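PDB 6IDP: MATE family efflux transporter from Vibrio cholerae, which probably exports drugs and other toxic compounds across the bacterial inner membrane, using a proton-dependent conformational change. Local coordinates for residues M17-L28 and T160-S171. Sequence-based numbering, arbitrary orientation.
Sequences MTWPMLFGVLSL and TLLPGTLMMVTS. With OLC ((2R)-2,3-dihydroxypropyl (9Z)-octadec-9-enoate), chain M; OLC ((2R)-2,3-dihydroxypropyl (9Z)-octadec-9-enoate), chain P.
Met167 fits as a knob into a hole formed by Met21, Gly24, Ser27 and Leu28 on the other helix. Its CB lies 3.7 Å from Gly24 CA; CG runs on anti to the carbonyl carbon (chi1 -72°), and SD passes Gly24 CA and meets Met21 CE at 4.1 Å, the two side chains crossing at about a right angle. A bend at chi3 (72°) then turns CE onto the backbone, 3.4 Å from Gly24 C and within touching range of Val25 CG2 and Leu28 CD2. Gly24 and Gly164, CA atoms 4.5 Å apart, put no side chain between the helices and let the segment axes approach to 7.6 Å at 17°. Beyond the knob, Ser27 OG and Ser171 OG each donate to a carbonyl of their own helix, Gly24 O and Met167 O, while Ser27 OG rests 3.3 Å from Met168 CA and Ser171 OG 3.3 Å from Leu28 CA. At the other end Thr160 OG1 donates to Met17 O (2.6 Å), which Met21 N does not reach at the kink beside Pro20. The pair joins helix 5-39 to helix 161-184; helix 281-299 packs against Met21 and Val25, helix 124-156 against Thr160 and Met167, and helix 189-213 against Leu166.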
ATOM      1  N   MET A  17     -16.916   3.995   5.675  1.00 28.63           N
ATOM      2  CA  MET A  17     -15.921   4.289   4.653  1.00 27.02           C
ATOM      3  C   MET A  17     -14.837   3.216   4.593  1.00 39.17           C
ATOM      4  O   MET A  17     -14.293   2.935   3.528  1.00 31.21           O
ATOM      5  CB  MET A  17     -15.279   5.655   4.904  1.00 29.78           C
ATOM      6  CG  MET A  17     -16.167   6.843   4.569  1.00 39.99           C
ATOM      7  SD  MET A  17     -16.229   7.209   2.805  1.00 45.87           S
ATOM      8  CE  MET A  17     -14.523   7.662   2.488  1.00 51.65           C
ATOM      9  N   THR A  18     -14.531   2.618   5.742  1.00 37.77           N
ATOM     10  CA  THR A  18     -13.363   1.751   5.855  1.00 34.54           C
ATOM     11  C   THR A  18     -13.628   0.286   5.498  1.00 37.01           C
ATOM     12  O   THR A  18     -12.827  -0.329   4.795  1.00 37.66           O
ATOM     13  CB  THR A  18     -12.766   1.811   7.279  1.00 35.31           C
ATOM     14  OG1 THR A  18     -12.369   3.156   7.570  1.00 29.53           O
ATOM     15  CG2 THR A  18     -11.553   0.900   7.394  1.00 31.54           C
ATOM     16  N   TRP A  19     -14.742  -0.277   5.959  1.00 32.09           N
ATOM     17  CA  TRP A  19     -14.975  -1.707   5.745  1.00 38.45           C
ATOM     18  C   TRP A  19     -15.014  -2.145   4.263  1.00 38.06           C
ATOM     19  O   TRP A  19     -14.607  -3.267   3.965  1.00 36.44           O
ATOM     20  CB  TRP A  19     -16.255  -2.166   6.474  1.00 35.68           C
ATOM     21  CG  TRP A  19     -17.562  -1.786   5.842  1.00 40.36           C
ATOM     22  CD1 TRP A  19     -18.385  -0.762   6.211  1.00 40.89           C
ATOM     23  CD2 TRP A  19     -18.213  -2.447   4.747  1.00 41.03           C
ATOM     24  NE1 TRP A  19     -19.499  -0.735   5.407  1.00 45.85           N
ATOM     25  CE2 TRP A  19     -19.416  -1.757   4.500  1.00 46.57           C
ATOM     26  CE3 TRP A  19     -17.890  -3.549   3.948  1.00 40.40           C
ATOM     27  CZ2 TRP A  19     -20.296  -2.134   3.487  1.00 49.58           C
ATOM     28  CZ3 TRP A  19     -18.763  -3.918   2.945  1.00 47.19           C
ATOM     29  CH2 TRP A  19     -19.952  -3.214   2.722  1.00 49.45           C
ATOM     30  N   PRO A  20     -15.485  -1.287   3.330  1.00 37.12           N
ATOM     31  CA  PRO A  20     -15.367  -1.780   1.951  1.00 34.38           C
ATOM     32  C   PRO A  20     -13.918  -1.895   1.483  1.00 37.44           C
ATOM     33  O   PRO A  20     -13.608  -2.759   0.663  1.00 36.79           O
ATOM     34  CB  PRO A  20     -16.110  -0.722   1.126  1.00 30.54           C
ATOM     35  CG  PRO A  20     -16.995  -0.029   2.088  1.00 32.02           C
ATOM     36  CD  PRO A  20     -16.245  -0.022   3.383  1.00 37.14           C
ATOM     37  N   MET A  21     -13.050  -1.026   1.992  1.00 33.80           N
ATOM     38  CA  MET A  21     -11.638  -1.076   1.635  1.00 34.19           C
ATOM     39  C   MET A  21     -10.976  -2.281   2.288  1.00 38.21           C
ATOM     40  O   MET A  21     -10.031  -2.849   1.748  1.00 46.67           O
ATOM     41  CB  MET A  21     -10.921   0.215   2.040  1.00 28.63           C
ATOM     42  CG  MET A  21     -11.374   1.446   1.264  1.00 27.07           C
ATOM     43  SD  MET A  21     -11.416   1.193  -0.523  1.00 45.70           S
ATOM     44  CE  MET A  21      -9.700   0.839  -0.880  1.00 34.87           C
ATOM     45  N   LEU A  22     -11.483  -2.666   3.455  1.00 35.79           N
ATOM     46  CA  LEU A  22     -11.028  -3.877   4.124  1.00 38.73           C
ATOM     47  C   LEU A  22     -11.324  -5.101   3.266  1.00 38.13           C
ATOM     48  O   LEU A  22     -10.446  -5.929   3.026  1.00 37.64           O
ATOM     49  CB  LEU A  22     -11.692  -4.020   5.495  1.00 41.78           C
ATOM     50  CG  LEU A  22     -11.328  -5.276   6.289  1.00 48.86           C
ATOM     51  CD1 LEU A  22      -9.842  -5.291   6.604  1.00 51.40           C
ATOM     52  CD2 LEU A  22     -12.154  -5.367   7.564  1.00 51.08           C
ATOM     53  N   PHE A  23     -12.567  -5.202   2.804  1.00 39.68           N
ATOM     54  CA  PHE A  23     -12.993  -6.334   1.987  1.00 49.39           C
ATOM     55  C   PHE A  23     -12.279  -6.333   0.642  1.00 50.17           C
ATOM     56  O   PHE A  23     -11.955  -7.390   0.105  1.00 54.20           O
ATOM     57  CB  PHE A  23     -14.511  -6.318   1.773  1.00 54.68           C
ATOM     58  CG  PHE A  23     -15.303  -6.785   2.964  1.00 64.32           C
ATOM     59  CD1 PHE A  23     -14.689  -7.016   4.186  1.00 69.30           C
ATOM     60  CD2 PHE A  23     -16.668  -7.004   2.857  1.00 71.51           C
ATOM     61  CE1 PHE A  23     -15.423  -7.446   5.279  1.00 74.96           C
ATOM     62  CE2 PHE A  23     -17.405  -7.437   3.946  1.00 75.52           C
ATOM     63  CZ  PHE A  23     -16.781  -7.658   5.157  1.00 77.06           C
ATOM     64  N   GLY A  24     -12.040  -5.141   0.104  1.00 48.27           N
ATOM     65  CA  GLY A  24     -11.321  -5.000  -1.148  1.00 49.76           C
ATOM     66  C   GLY A  24      -9.916  -5.564  -1.056  1.00 50.52           C
ATOM     67  O   GLY A  24      -9.497  -6.349  -1.905  1.00 54.67           O
ATOM     68  N   VAL A  25      -9.192  -5.158  -0.019  1.00 48.26           N
ATOM     69  CA  VAL A  25      -7.835  -5.637   0.213  1.00 55.51           C
ATOM     70  C   VAL A  25      -7.819  -7.141   0.493  1.00 57.18           C
ATOM     71  O   VAL A  25      -6.983  -7.869  -0.039  1.00 59.51           O
ATOM     72  CB  VAL A  25      -7.173  -4.880   1.383  1.00 58.14           C
ATOM     73  CG1 VAL A  25      -5.845  -5.520   1.763  1.00 63.25           C
ATOM     74  CG2 VAL A  25      -6.974  -3.423   1.016  1.00 51.36           C
ATOM     75  N   LEU A  26      -8.758  -7.598   1.319  1.00 57.75           N
ATOM     76  CA  LEU A  26      -8.876  -9.015   1.660  1.00 56.23           C
ATOM     77  C   LEU A  26      -9.174  -9.886   0.443  1.00 59.45           C
ATOM     78  O   LEU A  26      -8.601 -10.966   0.291  1.00 67.21           O
ATOM     79  CB  LEU A  26      -9.965  -9.219   2.715  1.00 53.79           C
ATOM     80  CG  LEU A  26      -9.599  -8.869   4.157  1.00 52.39           C
ATOM     81  CD1 LEU A  26     -10.825  -8.938   5.051  1.00 57.45           C
ATOM     82  CD2 LEU A  26      -8.514  -9.799   4.670  1.00 49.52           C
ATOM     83  N   SER A  27     -10.079  -9.422  -0.414  1.00 52.66           N
ATOM     84  CA  SER A  27     -10.403 -10.145  -1.636  1.00 60.40           C
ATOM     85  C   SER A  27      -9.179 -10.196  -2.541  1.00 63.84           C
ATOM     86  O   SER A  27      -8.908 -11.208  -3.188  1.00 60.18           O
ATOM     87  CB  SER A  27     -11.579  -9.488  -2.363  1.00 57.36           C
ATOM     88  OG  SER A  27     -11.229  -8.200  -2.839  1.00 56.30           O
ATOM     89  N   LEU A  28      -8.438  -9.092  -2.562  1.00 62.32           N
ATOM     90  CA  LEU A  28      -7.214  -8.982  -3.341  1.00 62.56           C
ATOM     91  C   LEU A  28      -6.159  -9.995  -2.893  1.00 62.40           C
ATOM     92  O   LEU A  28      -5.565 -10.690  -3.718  1.00 65.72           O
ATOM     93  CB  LEU A  28      -6.660  -7.557  -3.243  1.00 57.97           C
ATOM     94  CG  LEU A  28      -5.314  -7.259  -3.899  1.00 54.74           C
ATOM     95  CD1 LEU A  28      -5.339  -7.665  -5.358  1.00 52.25           C
ATOM     96  CD2 LEU A  28      -4.974  -5.782  -3.757  1.00 51.94           C
ATOM     97  N   THR A 160     -15.864   4.856  -1.224  1.00 22.84           N
ATOM     98  CA  THR A 160     -15.005   3.680  -1.104  1.00 32.95           C
ATOM     99  C   THR A 160     -15.760   2.394  -1.444  1.00 32.45           C
ATOM    100  O   THR A 160     -15.150   1.364  -1.728  1.00 36.57           O
ATOM    101  CB  THR A 160     -14.412   3.550   0.315  1.00 35.63           C
ATOM    102  OG1 THR A 160     -15.470   3.550   1.279  1.00 36.47           O
ATOM    103  CG2 THR A 160     -13.464   4.703   0.608  1.00 32.53           C
ATOM    104  N   LEU A 161     -17.089   2.459  -1.412  1.00 28.63           N
ATOM    105  CA  LEU A 161     -17.918   1.285  -1.664  1.00 34.71           C
ATOM    106  C   LEU A 161     -17.709   0.746  -3.076  1.00 37.59           C
ATOM    107  O   LEU A 161     -17.571  -0.460  -3.272  1.00 36.01           O
ATOM    108  CB  LEU A 161     -19.398   1.614  -1.440  1.00 36.21           C
ATOM    109  CG  LEU A 161     -20.392   0.456  -1.576  1.00 40.88           C
ATOM    110  CD1 LEU A 161     -20.033  -0.673  -0.621  1.00 32.89           C
ATOM    111  CD2 LEU A 161     -21.815   0.934  -1.329  1.00 47.36           C
ATOM    112  N   LEU A 162     -17.677   1.645  -4.055  1.00 37.16           N
ATOM    113  CA  LEU A 162     -17.521   1.241  -5.450  1.00 36.83           C
ATOM    114  C   LEU A 162     -16.129   0.652  -5.742  1.00 33.73           C
ATOM    115  O   LEU A 162     -16.041  -0.420  -6.340  1.00 31.81           O
ATOM    116  CB  LEU A 162     -17.817   2.420  -6.386  1.00 35.87           C
ATOM    117  CG  LEU A 162     -17.735   2.164  -7.893  1.00 37.45           C
ATOM    118  CD1 LEU A 162     -18.667   1.035  -8.304  1.00 34.82           C
ATOM    119  CD2 LEU A 162     -18.065   3.439  -8.656  1.00 36.22           C
ATOM    120  N   PRO A 163     -15.041   1.338  -5.331  1.00 33.75           N
ATOM    121  CA  PRO A 163     -13.747   0.674  -5.533  1.00 34.82           C
ATOM    122  C   PRO A 163     -13.603  -0.609  -4.720  1.00 35.82           C
ATOM    123  O   PRO A 163     -13.016  -1.572  -5.211  1.00 41.25           O
ATOM    124  CB  PRO A 163     -12.727   1.727  -5.072  1.00 34.11           C
ATOM    125  CG  PRO A 163     -13.498   2.697  -4.258  1.00 38.26           C
ATOM    126  CD  PRO A 163     -14.867   2.720  -4.848  1.00 29.81           C
ATOM    127  N   GLY A 164     -14.132  -0.622  -3.501  1.00 32.00           N
ATOM    128  CA  GLY A 164     -14.065  -1.803  -2.660  1.00 31.50           C
ATOM    129  C   GLY A 164     -14.774  -2.986  -3.291  1.00 38.67           C
ATOM    130  O   GLY A 164     -14.255  -4.102  -3.316  1.00 35.61           O
ATOM    131  N   THR A 165     -15.967  -2.729  -3.816  1.00 42.58           N
ATOM    132  CA  THR A 165     -16.763  -3.759  -4.467  1.00 39.91           C
ATOM    133  C   THR A 165     -16.069  -4.292  -5.718  1.00 37.87           C
ATOM    134  O   THR A 165     -16.039  -5.500  -5.952  1.00 40.04           O
ATOM    135  CB  THR A 165     -18.162  -3.220  -4.836  1.00 39.27           C
ATOM    136  OG1 THR A 165     -18.899  -2.959  -3.636  1.00 40.72           O
ATOM    137  CG2 THR A 165     -18.929  -4.224  -5.681  1.00 43.68           C
ATOM    138  N   LEU A 166     -15.499  -3.390  -6.511  1.00 32.14           N
ATOM    139  CA  LEU A 166     -14.851  -3.783  -7.757  1.00 35.48           C
ATOM    140  C   LEU A 166     -13.550  -4.547  -7.520  1.00 35.05           C
ATOM    141  O   LEU A 166     -13.162  -5.380  -8.338  1.00 32.59           O
ATOM    142  CB  LEU A 166     -14.587  -2.561  -8.635  1.00 31.29           C
ATOM    143  CG  LEU A 166     -15.813  -1.998  -9.356  1.00 41.66           C
ATOM    144  CD1 LEU A 166     -15.406  -0.897 -10.318  1.00 41.02           C
ATOM    145  CD2 LEU A 166     -16.569  -3.099 -10.087  1.00 44.45           C
ATOM    146  N   MET A 167     -12.878  -4.260  -6.409  1.00 36.48           N
ATOM    147  CA  MET A 167     -11.690  -5.024  -6.042  1.00 39.05           C
ATOM    148  C   MET A 167     -12.070  -6.475  -5.783  1.00 37.76           C
ATOM    149  O   MET A 167     -11.323  -7.388  -6.130  1.00 41.37           O
ATOM    150  CB  MET A 167     -11.000  -4.421  -4.816  1.00 37.03           C
ATOM    151  CG  MET A 167     -10.296  -3.106  -5.092  1.00 32.22           C
ATOM    152  SD  MET A 167      -9.722  -2.290  -3.589  1.00 48.64           S
ATOM    153  CE  MET A 167      -8.358  -3.350  -3.128  1.00 53.42           C
ATOM    154  N   MET A 168     -13.236  -6.686  -5.182  1.00 36.33           N
ATOM    155  CA  MET A 168     -13.735  -8.039  -4.970  1.00 38.83           C
ATOM    156  C   MET A 168     -14.062  -8.703  -6.302  1.00 41.28           C
ATOM    157  O   MET A 168     -13.719  -9.864  -6.527  1.00 47.42           O
ATOM    158  CB  MET A 168     -14.969  -8.031  -4.062  1.00 41.41           C
ATOM    159  CG  MET A 168     -14.705  -7.471  -2.672  1.00 50.84           C
ATOM    160  SD  MET A 168     -15.804  -8.125  -1.394  1.00103.73           S
ATOM    161  CE  MET A 168     -17.356  -7.342  -1.821  1.00 66.51           C
ATOM    162  N   VAL A 169     -14.715  -7.955  -7.186  1.00 39.93           N
ATOM    163  CA  VAL A 169     -15.130  -8.480  -8.482  1.00 42.58           C
ATOM    164  C   VAL A 169     -13.935  -8.885  -9.344  1.00 42.31           C
ATOM    165  O   VAL A 169     -13.907  -9.983  -9.898  1.00 39.39           O
ATOM    166  CB  VAL A 169     -15.987  -7.456  -9.251  1.00 41.96           C
ATOM    167  CG1 VAL A 169     -16.267  -7.946 -10.663  1.00 40.11           C
ATOM    168  CG2 VAL A 169     -17.287  -7.198  -8.506  1.00 40.78           C
ATOM    169  N   THR A 170     -12.945  -8.004  -9.447  1.00 37.61           N
ATOM    170  CA  THR A 170     -11.768  -8.291 -10.260  1.00 35.19           C
ATOM    171  C   THR A 170     -10.926  -9.414  -9.650  1.00 40.37           C
ATOM    172  O   THR A 170     -10.295 -10.182 -10.375  1.00 40.24           O
ATOM    173  CB  THR A 170     -10.890  -7.036 -10.457  1.00 31.56           C
ATOM    174  OG1 THR A 170     -10.470  -6.535  -9.183  1.00 35.73           O
ATOM    175  CG2 THR A 170     -11.665  -5.953 -11.200  1.00 27.98           C
ATOM    176  N   SER A 171     -10.925  -9.509  -8.322  1.00 36.31           N
ATOM    177  CA  SER A 171     -10.208 -10.579  -7.629  1.00 38.53           C
ATOM    178  C   SER A 171     -10.798 -11.947  -7.950  1.00 38.48           C
ATOM    179  O   SER A 171     -10.068 -12.894  -8.238  1.00 42.12           O
ATOM    180  CB  SER A 171     -10.228 -10.358  -6.114  1.00 39.51           C
ATOM    181  OG  SER A 171      -9.508  -9.195  -5.757  1.00 45.90           O
TER
HETATM  182  C18 OLC M 512     -16.293  -6.107   9.342  1.00 60.21           C
HETATM  183  C10 OLC M 512     -23.498  -2.146   5.758  1.00 54.09           C
HETATM  184  C17 OLC M 512     -17.034  -5.368   8.249  1.00 60.11           C
HETATM  185  C11 OLC M 512     -23.077  -2.358   7.195  1.00 51.79           C
HETATM  186  C16 OLC M 512     -18.520  -5.629   8.378  1.00 58.64           C
HETATM  187  C12 OLC M 512     -21.648  -2.853   7.244  1.00 44.46           C
HETATM  188  C15 OLC M 512     -19.278  -4.807   7.357  1.00 52.73           C
HETATM  189  C13 OLC M 512     -21.558  -4.205   6.572  1.00 48.43           C
HETATM  190  C14 OLC M 512     -20.749  -5.156   7.427  1.00 52.35           C
HETATM  191  C18 OLC P 515     -13.446  -2.123   9.499  1.00 56.72           C
HETATM  192  C10 OLC P 515     -15.243   2.130  15.266  1.00 68.99           C
HETATM  193  C9  OLC P 515     -16.400   2.023  15.957  1.00 68.38           C
HETATM  194  C17 OLC P 515     -12.892  -1.939  10.895  1.00 52.23           C
HETATM  195  C11 OLC P 515     -15.175   2.950  13.993  1.00 67.75           C
HETATM  196  C8  OLC P 515     -17.657   2.723  15.483  1.00 63.73           C
HETATM  197  C16 OLC P 515     -13.491  -0.697  11.523  1.00 45.49           C
HETATM  198  C12 OLC P 515     -13.733   3.169  13.584  1.00 61.89           C
HETATM  199  C7  OLC P 515     -18.875   2.068  16.101  1.00 61.84           C
HETATM  200  C15 OLC P 515     -12.779   0.532  11.003  1.00 37.86           C
HETATM  201  C13 OLC P 515     -13.139   1.890  13.034  1.00 56.61           C
HETATM  202  C6  OLC P 515     -19.423   2.926  17.222  1.00 61.25           C
HETATM  203  C14 OLC P 515     -13.448   1.769  11.559  1.00 48.56           C
HETATM  204  C5  OLC P 515     -20.143   4.125  16.644  1.00 63.13           C